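Local coordinates for protein N-acetylglucosamine-6-phosphate deacetylase (Mycobacterium smegmatis, PDB 6FV4) that probably removes the acetyl group from N-acetylglucosamine-6-phosphate, as a metal-dependent hydrolase of the NagA family in mycobacterial carbohydrate metabolism, at residues Arg57-Val69 with Gly364-His378. The protein carries 1 engineered substitution. Sequence-based numbering, arbitrary orientation.
Sequences RNLGAATVVPGFV and GLAAGARADLVVLDH
In the small beta domain that NagA and many other amidohydrolases build from both ends of the chain, beside the metal-bearing barrel, Thr63-Pro66 pairs antiparallel with Leu373-Leu376. Thr63 and Leu376 exchange two backbone hydrogen bonds, Thr63 N to Leu376 O and Leu376 N to Thr63 O, each 2.8 Å. Val65 and Val374 form the next such pair, with Val65 N 2.9 Å from Val374 O. Pro66, without an N-H, fits the non-hydrogen-bonded position facing Leu373. Beyond it the pairing frays: Gly67 N reaches Asp372 O at 3.1 Å from above the carbonyl plane, and Gly67 has no CB to crowd that of Asp372.

Val64, Val65, Val374 and Val375, branched at CB, suit the extended strand backbone, and they alternate between two faces. One holds Val64 and Val375, extended by Leu59, Ala62 and Leu365. With CG1 anti to the backbone N (chi1 -171°), Val375 presses that methyl against Ala62 CB at a tight 3.5 Å, while its CG2 meets Leu59 CD1 at 3.9 Å. The small alanine fits this close approach. Val64 CG1 touches Leu365 CD1 at 4.0 Å, the two side chains crossing at about a right angle. On the other face, where Thr63 is partly exposed, Val65 CG2 lies 3.8 Å from Val374 CB and also meets Leu376 CD1; helix 339-357 packs on Val65, and strand 382-387 on Val374 and Leu376.

Outside the strand pairing, Asp372 is gripped side-on by Arg370 NE and NH2, and its OD1 also accepts from Ala388 N. Backbone bonds thus set the register and mostly apolar packing backs them, joining segments nearly 300 residues apart.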
ATOM      1  N   ARG B  57      19.140  27.459  28.916  1.00 41.40           N
ATOM      2  CA  ARG B  57      19.498  27.684  27.521  1.00 41.46           C
ATOM      3  C   ARG B  57      18.230  27.797  26.694  1.00 43.66           C
ATOM      4  O   ARG B  57      17.397  26.883  26.684  1.00 44.08           O
ATOM      5  CB  ARG B  57      20.396  26.572  26.986  1.00 44.97           C
ATOM      6  CG  ARG B  57      20.966  26.892  25.611  1.00 43.75           C
ATOM      7  CD  ARG B  57      21.624  25.680  25.014  1.00 47.52           C
ATOM      8  NE  ARG B  57      22.674  25.158  25.882  1.00 48.04           N
ATOM      9  CZ  ARG B  57      23.965  25.412  25.709  1.00 46.06           C
ATOM     10  NH1 ARG B  57      24.342  26.180  24.696  1.00 44.88           N
ATOM     11  NH2 ARG B  57      24.870  24.894  26.538  1.00 41.22           N
ATOM     12  N   ASN B  58      18.076  28.922  26.014  1.00 44.24           N
ATOM     13  CA  ASN B  58      17.000  29.092  25.058  1.00 42.58           C
ATOM     14  C   ASN B  58      17.542  28.699  23.694  1.00 40.57           C
ATOM     15  O   ASN B  58      18.478  29.325  23.191  1.00 39.61           O
ATOM     16  CB  ASN B  58      16.479  30.526  25.064  1.00 43.22           C
ATOM     17  CG  ASN B  58      15.248  30.704  24.195  1.00 48.93           C
ATOM     18  OD1 ASN B  58      14.724  29.742  23.614  1.00 47.99           O
ATOM     19  ND2 ASN B  58      14.758  31.938  24.121  1.00 54.41           N
ATOM     20  N   LEU B  59      16.969  27.653  23.109  1.00 40.46           N
ATOM     21  CA  LEU B  59      17.427  27.223  21.797  1.00 38.94           C
ATOM     22  C   LEU B  59      16.872  28.092  20.680  1.00 41.75           C
ATOM     23  O   LEU B  59      17.303  27.952  19.532  1.00 42.56           O
ATOM     24  CB  LEU B  59      17.063  25.755  21.594  1.00 36.53           C
ATOM     25  CG  LEU B  59      17.793  24.887  22.627  1.00 39.36           C
ATOM     26  CD1 LEU B  59      17.165  23.506  22.757  1.00 37.75           C
ATOM     27  CD2 LEU B  59      19.275  24.789  22.288  1.00 36.18           C
ATOM     28  N   GLY B  60      15.944  28.991  20.995  1.00 41.03           N
ATOM     29  CA  GLY B  60      15.472  29.942  20.005  1.00 43.22           C
ATOM     30  C   GLY B  60      14.567  29.297  18.980  1.00 45.42           C
ATOM     31  O   GLY B  60      13.698  28.481  19.306  1.00 41.87           O
ATOM     32  N   ALA B  61      14.783  29.660  17.714  1.00 43.25           N
ATOM     33  CA  ALA B  61      13.946  29.171  16.629  1.00 42.45           C
ATOM     34  C   ALA B  61      14.411  27.802  16.158  1.00 44.46           C
ATOM     35  O   ALA B  61      14.657  27.596  14.965  1.00 51.75           O
ATOM     36  CB  ALA B  61      13.956  30.157  15.464  1.00 39.12           C
ATOM     37  N   ALA B  62      14.548  26.866  17.086  1.00 43.24           N
ATOM     38  CA  ALA B  62      14.941  25.503  16.779  1.00 41.04           C
ATOM     39  C   ALA B  62      13.791  24.556  17.084  1.00 39.53           C
ATOM     40  O   ALA B  62      12.911  24.863  17.894  1.00 39.15           O
ATOM     41  CB  ALA B  62      16.183  25.104  17.580  1.00 41.59           C
ATOM     42  N   THR B  63      13.789  23.413  16.403  1.00 33.29           N
ATOM     43  CA  THR B  63      12.875  22.319  16.714  1.00 34.67           C
ATOM     44  C   THR B  63      13.643  21.249  17.496  1.00 34.49           C
ATOM     45  O   THR B  63      14.694  20.789  17.043  1.00 34.03           O
ATOM     46  CB  THR B  63      12.269  21.733  15.433  1.00 36.03           C
ATOM     47  OG1 THR B  63      11.489  22.733  14.761  1.00 38.66           O
ATOM     48  CG2 THR B  63      11.354  20.561  15.750  1.00 36.78           C
ATOM     49  N   VAL B  64      13.147  20.888  18.684  1.00 31.11           N
ATOM     50  CA  VAL B  64      13.718  19.795  19.472  1.00 32.71           C
ATOM     51  C   VAL B  64      12.900  18.537  19.221  1.00 32.09           C
ATOM     52  O   VAL B  64      11.665  18.579  19.211  1.00 35.81           O
ATOM     53  CB  VAL B  64      13.756  20.131  20.973  1.00 35.62           C
ATOM     54  CG1 VAL B  64      14.227  18.918  21.778  1.00 33.17           C
ATOM     55  CG2 VAL B  64      14.656  21.333  21.236  1.00 31.26           C
ATOM     56  N   VAL B  65      13.586  17.422  18.997  1.00 28.71           N
ATOM     57  CA  VAL B  65      12.943  16.125  18.810  1.00 26.73           C
ATOM     58  C   VAL B  65      13.633  15.128  19.734  1.00 24.65           C
ATOM     59  O   VAL B  65      14.754  15.371  20.200  1.00 26.96           O
ATOM     60  CB  VAL B  65      13.014  15.662  17.336  1.00 26.05           C
ATOM     61  CG1 VAL B  65      12.208  16.639  16.428  1.00 27.23           C
ATOM     62  CG2 VAL B  65      14.475  15.524  16.892  1.00 25.97           C
ATOM     63  N   PRO B  66      12.999  13.994  20.010  1.00 27.16           N
ATOM     64  CA  PRO B  66      13.705  12.931  20.740  1.00 24.32           C
ATOM     65  C   PRO B  66      14.891  12.438  19.920  1.00 26.91           C
ATOM     66  O   PRO B  66      14.948  12.606  18.698  1.00 26.32           O
ATOM     67  CB  PRO B  66      12.650  11.831  20.913  1.00 26.67           C
ATOM     68  CG  PRO B  66      11.314  12.458  20.501  1.00 29.07           C
ATOM     69  CD  PRO B  66      11.647  13.584  19.581  1.00 26.53           C
ATOM     70  N   GLY B  67      15.859  11.841  20.611  1.00 27.70           N
ATOM     71  CA  GLY B  67      17.011  11.303  19.905  1.00 25.45           C
ATOM     72  C   GLY B  67      16.583  10.266  18.881  1.00 27.92           C
ATOM     73  O   GLY B  67      15.611   9.530  19.084  1.00 24.91           O
ATOM     74  N   PHE B  68      17.302  10.227  17.753  1.00 25.80           N
ATOM     75  CA  PHE B  68      17.015   9.217  16.743  1.00 22.35           C
ATOM     76  C   PHE B  68      17.453   7.837  17.236  1.00 25.75           C
ATOM     77  O   PHE B  68      18.445   7.701  17.955  1.00 25.44           O
ATOM     78  CB  PHE B  68      17.716   9.555  15.420  1.00 22.87           C
ATOM     79  CG  PHE B  68      17.329  10.908  14.841  1.00 26.14           C
ATOM     80  CD1 PHE B  68      18.309  11.775  14.370  1.00 25.76           C
ATOM     81  CD2 PHE B  68      16.002  11.297  14.744  1.00 28.04           C
ATOM     82  CE1 PHE B  68      17.980  13.010  13.817  1.00 28.77           C
ATOM     83  CE2 PHE B  68      15.662  12.552  14.192  1.00 24.07           C
ATOM     84  CZ  PHE B  68      16.659  13.398  13.737  1.00 25.49           C
ATOM     85  N   VAL B  69      16.680   6.817  16.854  1.00 26.05           N
ATOM     86  CA  VAL B  69      16.880   5.426  17.249  1.00 24.99           C
ATOM     87  C   VAL B  69      17.129   4.640  15.968  1.00 25.88           C
ATOM     88  O   VAL B  69      16.178   4.247  15.276  1.00 25.62           O
ATOM     89  CB  VAL B  69      15.673   4.868  18.012  1.00 25.68           C
ATOM     90  CG1 VAL B  69      15.923   3.406  18.417  1.00 29.10           C
ATOM     91  CG2 VAL B  69      15.361   5.734  19.228  1.00 24.76           C
ATOM     92  N   GLY B 364      11.016   9.222  23.510  1.00 42.65           N
ATOM     93  CA  GLY B 364      10.083  10.259  23.866  1.00 40.82           C
ATOM     94  C   GLY B 364      10.637  11.137  24.954  1.00 37.58           C
ATOM     95  O   GLY B 364      11.374  10.682  25.840  1.00 37.21           O
ATOM     96  N   LEU B 365      10.314  12.414  24.864  1.00 32.61           N
ATOM     97  CA  LEU B 365      10.695  13.378  25.882  1.00 33.03           C
ATOM     98  C   LEU B 365       9.506  13.455  26.831  1.00 34.24           C
ATOM     99  O   LEU B 365       8.519  14.136  26.563  1.00 35.75           O
ATOM    100  CB  LEU B 365      11.059  14.714  25.247  1.00 34.32           C
ATOM    101  CG  LEU B 365      12.321  14.620  24.380  1.00 35.90           C
ATOM    102  CD1 LEU B 365      12.427  15.819  23.455  1.00 33.86           C
ATOM    103  CD2 LEU B 365      13.556  14.497  25.267  1.00 27.85           C
ATOM    104  N   ALA B 366       9.578  12.689  27.911  1.00 37.76           N
ATOM    105  CA  ALA B 366       8.514  12.627  28.895  1.00 36.69           C
ATOM    106  C   ALA B 366       9.151  12.517  30.267  1.00 39.71           C
ATOM    107  O   ALA B 366      10.310  12.116  30.401  1.00 32.43           O
ATOM    108  CB  ALA B 366       7.578  11.437  28.650  1.00 33.78           C
ATOM    109  N   ALA B 367       8.382  12.884  31.289  1.00 36.61           N
ATOM    110  CA  ALA B 367       8.854  12.718  32.653  1.00 36.38           C
ATOM    111  C   ALA B 367       9.329  11.287  32.858  1.00 35.47           C
ATOM    112  O   ALA B 367       8.655  10.336  32.458  1.00 37.92           O
ATOM    113  CB  ALA B 367       7.735  13.068  33.642  1.00 36.30           C
ATOM    114  N   GLY B 368      10.519  11.142  33.445  1.00 33.21           N
ATOM    115  CA  GLY B 368      11.108   9.851  33.699  1.00 36.69           C
ATOM    116  C   GLY B 368      12.026   9.332  32.604  1.00 39.41           C
ATOM    117  O   GLY B 368      12.888   8.488  32.885  1.00 37.02           O
ATOM    118  N   ALA B 369      11.872   9.809  31.371  1.00 34.83           N
ATOM    119  CA  ALA B 369      12.656   9.290  30.259  1.00 35.93           C
ATOM    120  C   ALA B 369      14.094   9.802  30.313  1.00 35.19           C
ATOM    121  O   ALA B 369      14.385  10.861  30.880  1.00 31.33           O
ATOM    122  CB  ALA B 369      12.016   9.690  28.930  1.00 31.76           C
ATOM    123  N   ARG B 370      15.004   9.035  29.708  1.00 37.59           N
ATOM    124  CA  ARG B 370      16.382   9.495  29.599  1.00 34.88           C
ATOM    125  C   ARG B 370      16.449  10.699  28.670  1.00 33.11           C
ATOM    126  O   ARG B 370      15.678  10.817  27.715  1.00 32.94           O
ATOM    127  CB  ARG B 370      17.312   8.383  29.103  1.00 37.53           C
ATOM    128  CG  ARG B 370      18.758   8.600  29.556  1.00 36.22           C
ATOM    129  CD  ARG B 370      19.694   7.481  29.150  1.00 38.64           C
ATOM    130  NE  ARG B 370      19.887   7.443  27.703  1.00 35.88           N
ATOM    131  CZ  ARG B 370      20.630   6.540  27.074  1.00 39.94           C
ATOM    132  NH1 ARG B 370      21.276   5.593  27.771  1.00 35.05           N
ATOM    133  NH2 ARG B 370      20.729   6.589  25.748  1.00 38.13           N
ATOM    134  N   ALA B 371      17.362  11.620  28.983  1.00 31.20           N
ATOM    135  CA  ALA B 371      17.419  12.910  28.303  1.00 30.97           C
ATOM    136  C   ALA B 371      18.266  12.777  27.035  1.00 31.38           C
ATOM    137  O   ALA B 371      19.429  13.183  26.968  1.00 28.27           O
ATOM    138  CB  ALA B 371      17.960  13.982  29.238  1.00 31.06           C
ATOM    139  N   ASP B 372      17.647  12.200  26.006  1.00 30.13           N
ATOM    140  CA  ASP B 372      18.245  12.059  24.685  1.00 27.88           C
ATOM    141  C   ASP B 372      17.406  12.898  23.735  1.00 25.19           C
ATOM    142  O   ASP B 372      16.213  12.625  23.563  1.00 25.16           O
ATOM    143  CB  ASP B 372      18.253  10.606  24.216  1.00 26.20           C
ATOM    144  CG  ASP B 372      18.935   9.668  25.186  1.00 30.48           C
ATOM    145  OD1 ASP B 372      19.649  10.131  26.101  1.00 32.88           O
ATOM    146  OD2 ASP B 372      18.754   8.447  25.024  1.00 36.84           O
ATOM    147  N   LEU B 373      18.006  13.928  23.144  1.00 26.40           N
ATOM    148  CA  LEU B 373      17.242  14.805  22.269  1.00 28.73           C
ATOM    149  C   LEU B 373      18.166  15.385  21.209  1.00 27.95           C
ATOM    150  O   LEU B 373      19.394  15.327  21.323  1.00 30.08           O
ATOM    151  CB  LEU B 373      16.536  15.920  23.056  1.00 27.54           C
ATOM    152  CG  LEU B 373      17.334  16.850  23.978  1.00 26.30           C
ATOM    153  CD1 LEU B 373      18.106  17.930  23.212  1.00 27.26           C
ATOM    154  CD2 LEU B 373      16.379  17.506  24.987  1.00 30.30           C
ATOM    155  N   VAL B 374      17.547  15.968  20.179  1.00 27.49           N
ATOM    156  CA  VAL B 374      18.250  16.513  19.022  1.00 28.77           C
ATOM    157  C   VAL B 374      17.661  17.880  18.706  1.00 26.95           C
ATOM    158  O   VAL B 374      16.441  18.061  18.737  1.00 29.48           O
ATOM    159  CB  VAL B 374      18.146  15.579  17.792  1.00 28.05           C
ATOM    160  CG1 VAL B 374      18.795  16.223  16.564  1.00 33.02           C
ATOM    161  CG2 VAL B 374      18.795  14.242  18.076  1.00 31.55           C
ATOM    162  N   VAL B 375      18.525  18.850  18.451  1.00 28.91           N
ATOM    163  CA  VAL B 375      18.107  20.205  18.142  1.00 31.49           C
ATOM    164  C   VAL B 375      18.317  20.414  16.655  1.00 33.44           C
ATOM    165  O   VAL B 375      19.393  20.111  16.127  1.00 29.09           O
ATOM    166  CB  VAL B 375      18.877  21.241  18.972  1.00 30.36           C
ATOM    167  CG1 VAL B 375      18.251  22.607  18.784  1.00 33.77           C
ATOM    168  CG2 VAL B 375      18.856  20.849  20.454  1.00 28.02           C
ATOM    169  N   LEU B 376      17.281  20.905  15.975  1.00 30.51           N
ATOM    170  CA  LEU B 376      17.305  21.090  14.533  1.00 30.15           C
ATOM    171  C   LEU B 376      16.946  22.529  14.207  1.00 37.86           C
ATOM    172  O   LEU B 376      16.089  23.119  14.870  1.00 32.07           O
ATOM    173  CB  LEU B 376      16.315  20.141  13.841  1.00 32.01           C
ATOM    174  CG  LEU B 376      16.328  18.660  14.218  1.00 36.14           C
ATOM    175  CD1 LEU B 376      15.085  17.972  13.673  1.00 32.45           C
ATOM    176  CD2 LEU B 376      17.586  17.987  13.686  1.00 33.05           C
ATOM    177  N   ASP B 377      17.581  23.085  13.172  1.00 37.31           N
ATOM    178  CA  ASP B 377      17.230  24.424  12.708  1.00 42.10           C
ATOM    179  C   ASP B 377      16.088  24.337  11.693  1.00 37.96           C
ATOM    180  O   ASP B 377      15.470  23.285  11.508  1.00 40.19           O
ATOM    181  CB  ASP B 377      18.465  25.140  12.153  1.00 45.35           C
ATOM    182  CG  ASP B 377      19.102  24.420  10.975  1.00 38.50           C
ATOM    183  OD1 ASP B 377      18.418  23.646  10.268  1.00 42.85           O
ATOM    184  OD2 ASP B 377      20.296  24.666  10.730  1.00 40.48           O
ATOM    185  N   HIS B 378      15.780  25.451  11.013  1.00 49.36           N
ATOM    186  CA  HIS B 378      14.622  25.441  10.118  1.00 42.83           C
ATOM    187  C   HIS B 378      14.868  24.574   8.892  1.00 43.82           C
ATOM    188  O   HIS B 378      13.923  23.988   8.351  1.00 44.26           O
ATOM    189  CB  HIS B 378      14.230  26.867   9.712  1.00 50.81           C
ATOM    190  CG  HIS B 378      13.176  27.475  10.597  1.00 56.42           C
ATOM    191  ND1 HIS B 378      11.913  26.936  10.734  1.00 60.51           N
ATOM    192  CD2 HIS B 378      13.208  28.564  11.406  1.00 51.36           C
ATOM    193  CE1 HIS B 378      11.212  27.668  11.585  1.00 56.98           C
ATOM    194  NE2 HIS B 378      11.974  28.662  12.008  1.00 50.36           N
TER